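Binding domain (Hc) of Paraclostridial Mosquitocidal Protein 1 (Paraclostridium bifermentans, PDB 6HOX) forms the receptor-binding part of a botulinum-like neurotoxin that specifically targets Anopheles mosquitoes, and probably directs the toxin to host nerve cells. Local coordinates at residues N66-K77 / N201-N212. Numbering follows the deposited sequence.
Sequences NSNENSSIIVQK and NNSPIIFKLEGN
Ile-73 and Phe-207 pair backbone to backbone, Phe-207 N giving the shorter of their two hydrogen bonds to Ile-73 O at 2.7 Å. Two residues further along strand 73-75, Val-75 and Ile-205 exchange a second such pair, and the strands run antiparallel at 166°. The packed side of this little sheet carries Ile-73, Val-75, Ile-205 and Phe-207. Here the phenyl ring turns an edge, not a face, to the neighbouring strand: Ile-73 O lies in its plane, and Val-75 CG2 touches Phe-207 CE1 at 3.7 Å. Val-75 has CG1 anti to the backbone N (chi1 -175°), which places CG2 at that ring edge. Strands 25-32 and 218-227 close over this layer, with Phe-224 meeting Phe-207 edge-to-face. Strand 73-75 is the middle of three, between 46-48 and 205-207, within the concanavalin-like N-terminal half of the clostridial receptor-binding domain. The other side, with Ile-74 and Ile-206, is partly exposed: Ile-206 CD1 sits against Ile-74 CD1 at 3.6 Å, while Ile-74 CG2 rests on Pro-204 CB. Past Pro-204, Lys-77 NZ reaches both Asn-201 OD1 (2.8 Å) and Asn-201 O, each from above the carbonyl plane. Ser-203 N donates to the same OD1 from the opposite face, closing an Asx turn; Asn-117 OD1 is a further partner of the ammonium. Toward the solvent at the other end, the extended chain of Lys-208 passes Ser-72 CB and turns at chi4 to put NZ between two acids, Glu-69 OE2 at 3.0 Å and Glu-210 OE1 at 2.9 Å. The lysine would ease the repulsion between these carboxylates, which a water also bridges. Deeper in, Asn-212 ND2 donates to Ser-67 OG, 2.8 Å away and in the amide plane, beside Leu-209 CD1; Ser-67 OG also bonds Gln-217 O, and the amide Asn-214 O.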
loop_
_atom_site.group_PDB
_atom_site.type_symbol
_atom_site.label_atom_id
_atom_site.label_comp_id
_atom_site.label_asym_id
_atom_site.label_seq_id
_atom_site.Cartn_x
_atom_site.Cartn_y
_atom_site.Cartn_z
ATOM N N ASN A 66 -10.346 -8.749 -13.333
ATOM C CA ASN A 66 -10.444 -10.151 -12.956
ATOM C C ASN A 66 -9.897 -11.008 -14.099
ATOM O O ASN A 66 -9.642 -10.507 -15.180
ATOM C CB ASN A 66 -11.894 -10.534 -12.624
ATOM C CG ASN A 66 -12.400 -9.799 -11.401
ATOM O OD1 ASN A 66 -11.658 -9.617 -10.434
ATOM N ND2 ASN A 66 -13.650 -9.360 -11.432
ATOM N N SER A 67 -9.754 -12.313 -13.850
ATOM C CA SER A 67 -9.163 -13.240 -14.817
ATOM C C SER A 67 -10.246 -13.863 -15.709
ATOM O O SER A 67 -10.369 -15.081 -15.780
ATOM C CB SER A 67 -8.355 -14.291 -14.117
ATOM O OG SER A 67 -7.175 -13.725 -13.572
ATOM N N ASN A 68 -11.056 -13.021 -16.350
ATOM C CA ASN A 68 -12.020 -13.505 -17.363
ATOM C C ASN A 68 -11.998 -12.560 -18.564
ATOM O O ASN A 68 -11.515 -11.419 -18.455
ATOM C CB ASN A 68 -13.437 -13.647 -16.813
ATOM C CG ASN A 68 -14.007 -12.316 -16.390
ATOM O OD1 ASN A 68 -14.435 -11.530 -17.235
ATOM N ND2 ASN A 68 -13.976 -12.049 -15.093
ATOM N N GLU A 69 -12.537 -13.060 -19.683
ATOM C CA GLU A 69 -12.398 -12.459 -21.010
ATOM C C GLU A 69 -13.172 -11.143 -21.095
ATOM O O GLU A 69 -12.801 -10.276 -21.839
ATOM C CB GLU A 69 -12.878 -13.430 -22.091
ATOM C CG GLU A 69 -11.929 -14.582 -22.296
ATOM C CD GLU A 69 -10.551 -14.110 -22.727
ATOM O OE1 GLU A 69 -10.448 -13.531 -23.823
ATOM O OE2 GLU A 69 -9.602 -14.269 -21.934
ATOM N N ASN A 70 -14.198 -10.981 -20.269
ATOM C CA ASN A 70 -14.998 -9.774 -20.289
ATOM C C ASN A 70 -14.386 -8.660 -19.436
ATOM O O ASN A 70 -14.935 -7.567 -19.388
ATOM C CB ASN A 70 -16.425 -10.078 -19.848
ATOM C CG ASN A 70 -17.252 -10.491 -21.038
ATOM O OD1 ASN A 70 -17.114 -9.902 -22.111
ATOM N ND2 ASN A 70 -18.075 -11.510 -20.867
ATOM N N SER A 71 -13.275 -8.942 -18.754
ATOM C CA SER A 71 -12.666 -7.993 -17.843
ATOM C C SER A 71 -11.468 -7.328 -18.529
ATOM O O SER A 71 -10.320 -7.672 -18.267
ATOM C CB SER A 71 -12.295 -8.673 -16.543
ATOM O OG SER A 71 -12.203 -7.722 -15.490
ATOM N N SER A 72 -11.755 -6.362 -19.400
ATOM C CA SER A 72 -10.732 -5.653 -20.130
ATOM C C SER A 72 -11.212 -4.245 -20.476
ATOM O O SER A 72 -12.432 -4.005 -20.548
ATOM C CB SER A 72 -10.359 -6.389 -21.378
ATOM O OG SER A 72 -11.430 -6.321 -22.311
ATOM N N ILE A 73 -10.236 -3.343 -20.677
ATOM C CA ILE A 73 -10.411 -2.009 -21.179
ATOM C C ILE A 73 -9.485 -1.840 -22.390
ATOM O O ILE A 73 -8.284 -2.139 -22.322
ATOM C CB ILE A 73 -10.116 -0.941 -20.108
ATOM C CG1 ILE A 73 -10.867 -1.202 -18.810
ATOM C CG2 ILE A 73 -10.404 0.466 -20.625
ATOM C CD1 ILE A 73 -10.398 -0.332 -17.662
ATOM N N ILE A 74 -10.068 -1.368 -23.494
ATOM C CA ILE A 74 -9.390 -1.133 -24.749
ATOM C C ILE A 74 -9.411 0.366 -25.033
ATOM O O ILE A 74 -10.461 1.009 -25.027
ATOM C CB ILE A 74 -10.080 -1.940 -25.864
ATOM C CG1 ILE A 74 -10.179 -3.416 -25.459
ATOM C CG2 ILE A 74 -9.398 -1.709 -27.209
ATOM C CD1 ILE A 74 -10.315 -4.406 -26.593
ATOM N N VAL A 75 -8.227 0.914 -25.288
ATOM C CA VAL A 75 -8.056 2.308 -25.560
ATOM C C VAL A 75 -7.401 2.418 -26.931
ATOM O O VAL A 75 -6.257 1.985 -27.106
ATOM C CB VAL A 75 -7.198 2.971 -24.472
ATOM C CG1 VAL A 75 -7.107 4.476 -24.676
ATOM C CG2 VAL A 75 -7.709 2.626 -23.073
ATOM N N GLN A 76 -8.145 2.968 -27.897
ATOM C CA GLN A 76 -7.601 3.333 -29.192
ATOM C C GLN A 76 -6.641 4.502 -28.968
ATOM O O GLN A 76 -6.958 5.433 -28.241
ATOM C CB GLN A 76 -8.706 3.729 -30.184
ATOM C CG GLN A 76 -9.672 2.608 -30.542
ATOM C CD GLN A 76 -8.986 1.335 -30.975
ATOM O OE1 GLN A 76 -8.125 1.329 -31.862
ATOM N NE2 GLN A 76 -9.364 0.236 -30.337
ATOM N N LYS A 77 -5.454 4.429 -29.567
ATOM C CA LYS A 77 -4.494 5.516 -29.433
ATOM C C LYS A 77 -4.922 6.622 -30.399
ATOM O O LYS A 77 -5.699 6.378 -31.317
ATOM C CB LYS A 77 -3.060 5.029 -29.682
ATOM C CG LYS A 77 -2.585 3.938 -28.724
ATOM C CD LYS A 77 -1.117 3.606 -28.815
ATOM C CE LYS A 77 -0.725 3.129 -30.192
ATOM N NZ LYS A 77 0.623 2.523 -30.190
ATOM N N ASN A 201 3.105 1.848 -32.867
ATOM C CA ASN A 201 2.298 0.891 -33.582
ATOM C C ASN A 201 0.885 1.473 -33.665
ATOM O O ASN A 201 0.611 2.521 -33.076
ATOM C CB ASN A 201 2.356 -0.500 -32.938
ATOM C CG ASN A 201 1.772 -0.527 -31.534
ATOM O OD1 ASN A 201 0.686 -0.013 -31.307
ATOM N ND2 ASN A 201 2.469 -1.122 -30.584
ATOM N N ASN A 202 0.011 0.783 -34.400
ATOM C CA ASN A 202 -1.354 1.211 -34.582
ATOM C C ASN A 202 -2.322 0.352 -33.762
ATOM O O ASN A 202 -3.515 0.424 -34.003
ATOM C CB ASN A 202 -1.762 1.158 -36.058
ATOM C CG ASN A 202 -1.000 2.152 -36.908
ATOM O OD1 ASN A 202 -0.347 1.766 -37.874
ATOM N ND2 ASN A 202 -1.049 3.426 -36.542
ATOM N N SER A 203 -1.825 -0.466 -32.827
ATOM C CA SER A 203 -2.696 -1.319 -32.022
ATOM C C SER A 203 -3.247 -0.519 -30.832
ATOM O O SER A 203 -2.684 0.503 -30.451
ATOM C CB SER A 203 -1.962 -2.558 -31.591
ATOM O OG SER A 203 -1.734 -3.433 -32.683
ATOM N N PRO A 204 -4.386 -0.909 -30.211
ATOM C CA PRO A 204 -4.843 -0.230 -28.995
ATOM C C PRO A 204 -3.997 -0.609 -27.768
ATOM O O PRO A 204 -3.236 -1.564 -27.828
ATOM C CB PRO A 204 -6.298 -0.688 -28.879
ATOM C CG PRO A 204 -6.300 -2.055 -29.525
ATOM C CD PRO A 204 -5.323 -1.937 -30.674
ATOM N N ILE A 205 -4.109 0.178 -26.694
ATOM C CA ILE A 205 -3.635 -0.215 -25.348
ATOM C C ILE A 205 -4.720 -1.088 -24.702
ATOM O O ILE A 205 -5.879 -0.658 -24.619
ATOM C CB ILE A 205 -3.333 1.025 -24.482
ATOM C CG1 ILE A 205 -2.411 2.024 -25.188
ATOM C CG2 ILE A 205 -2.783 0.610 -23.122
ATOM C CD1 ILE A 205 -2.362 3.384 -24.539
ATOM N N ILE A 206 -4.355 -2.306 -24.281
ATOM C CA ILE A 206 -5.313 -3.261 -23.706
ATOM C C ILE A 206 -4.962 -3.443 -22.232
ATOM O O ILE A 206 -3.845 -3.893 -21.923
ATOM C CB ILE A 206 -5.299 -4.635 -24.414
ATOM C CG1 ILE A 206 -5.417 -4.525 -25.933
ATOM C CG2 ILE A 206 -6.385 -5.526 -23.840
ATOM C CD1 ILE A 206 -6.771 -4.066 -26.390
ATOM N N PHE A 207 -5.912 -3.092 -21.357
ATOM C CA PHE A 207 -5.810 -3.325 -19.920
ATOM C C PHE A 207 -6.544 -4.625 -19.618
ATOM O O PHE A 207 -7.776 -4.675 -19.706
ATOM C CB PHE A 207 -6.420 -2.167 -19.136
ATOM C CG PHE A 207 -5.753 -0.834 -19.339
ATOM C CD1 PHE A 207 -5.988 -0.086 -20.482
ATOM C CD2 PHE A 207 -4.889 -0.319 -18.385
ATOM C CE1 PHE A 207 -5.365 1.132 -20.671
ATOM C CE2 PHE A 207 -4.245 0.889 -18.592
ATOM C CZ PHE A 207 -4.489 1.614 -19.735
ATOM N N LYS A 208 -5.788 -5.675 -19.290
ATOM C CA LYS A 208 -6.330 -7.023 -19.159
ATOM C C LYS A 208 -5.249 -7.978 -18.670
ATOM O O LYS A 208 -4.122 -7.935 -19.186
ATOM C CB LYS A 208 -6.800 -7.542 -20.518
ATOM C CG LYS A 208 -7.565 -8.852 -20.483
ATOM C CD LYS A 208 -7.905 -9.357 -21.866
ATOM C CE LYS A 208 -8.852 -10.540 -21.835
ATOM N NZ LYS A 208 -8.231 -11.729 -21.205
ATOM N N LEU A 209 -5.622 -8.845 -17.719
ATOM C CA LEU A 209 -4.807 -9.998 -17.340
ATOM C C LEU A 209 -4.819 -11.002 -18.498
ATOM O O LEU A 209 -5.881 -11.514 -18.835
ATOM C CB LEU A 209 -5.368 -10.648 -16.070
ATOM C CG LEU A 209 -5.032 -9.938 -14.764
ATOM C CD1 LEU A 209 -5.941 -10.411 -13.645
ATOM C CD2 LEU A 209 -3.572 -10.160 -14.398
ATOM N N GLU A 210 -3.651 -11.244 -19.105
ATOM C CA GLU A 210 -3.549 -12.152 -20.246
ATOM C C GLU A 210 -2.343 -13.064 -20.058
ATOM O O GLU A 210 -1.230 -12.578 -20.038
ATOM C CB GLU A 210 -3.430 -11.355 -21.547
ATOM C CG GLU A 210 -3.606 -12.196 -22.798
ATOM C CD GLU A 210 -4.986 -12.826 -22.893
ATOM O OE1 GLU A 210 -5.983 -12.080 -22.995
ATOM O OE2 GLU A 210 -5.064 -14.052 -22.794
ATOM N N GLY A 211 -2.583 -14.379 -19.978
ATOM C CA GLY A 211 -1.507 -15.380 -19.956
ATOM C C GLY A 211 -1.385 -16.100 -18.619
ATOM O O GLY A 211 -0.657 -17.078 -18.518
ATOM N N ASN A 212 -2.121 -15.631 -17.606
ATOM C CA ASN A 212 -2.069 -16.190 -16.256
ATOM C C ASN A 212 -2.958 -17.447 -16.179
ATOM O O ASN A 212 -4.120 -17.410 -16.568
ATOM C CB ASN A 212 -2.468 -15.142 -15.213
ATOM C CG ASN A 212 -3.844 -14.563 -15.440
ATOM O OD1 ASN A 212 -4.136 -14.041 -16.517
ATOM N ND2 ASN A 212 -4.699 -14.667 -14.432
HETATM O O HOH W 1 -8.403 -8.893 -16.940
HETATM O O HOH W 2 -8.522 -11.589 -18.348
HETATM O O HOH W 3 -7.040 -15.432 -21.985
HETATM O O HOH W 4 -5.155 2.153 -31.230
#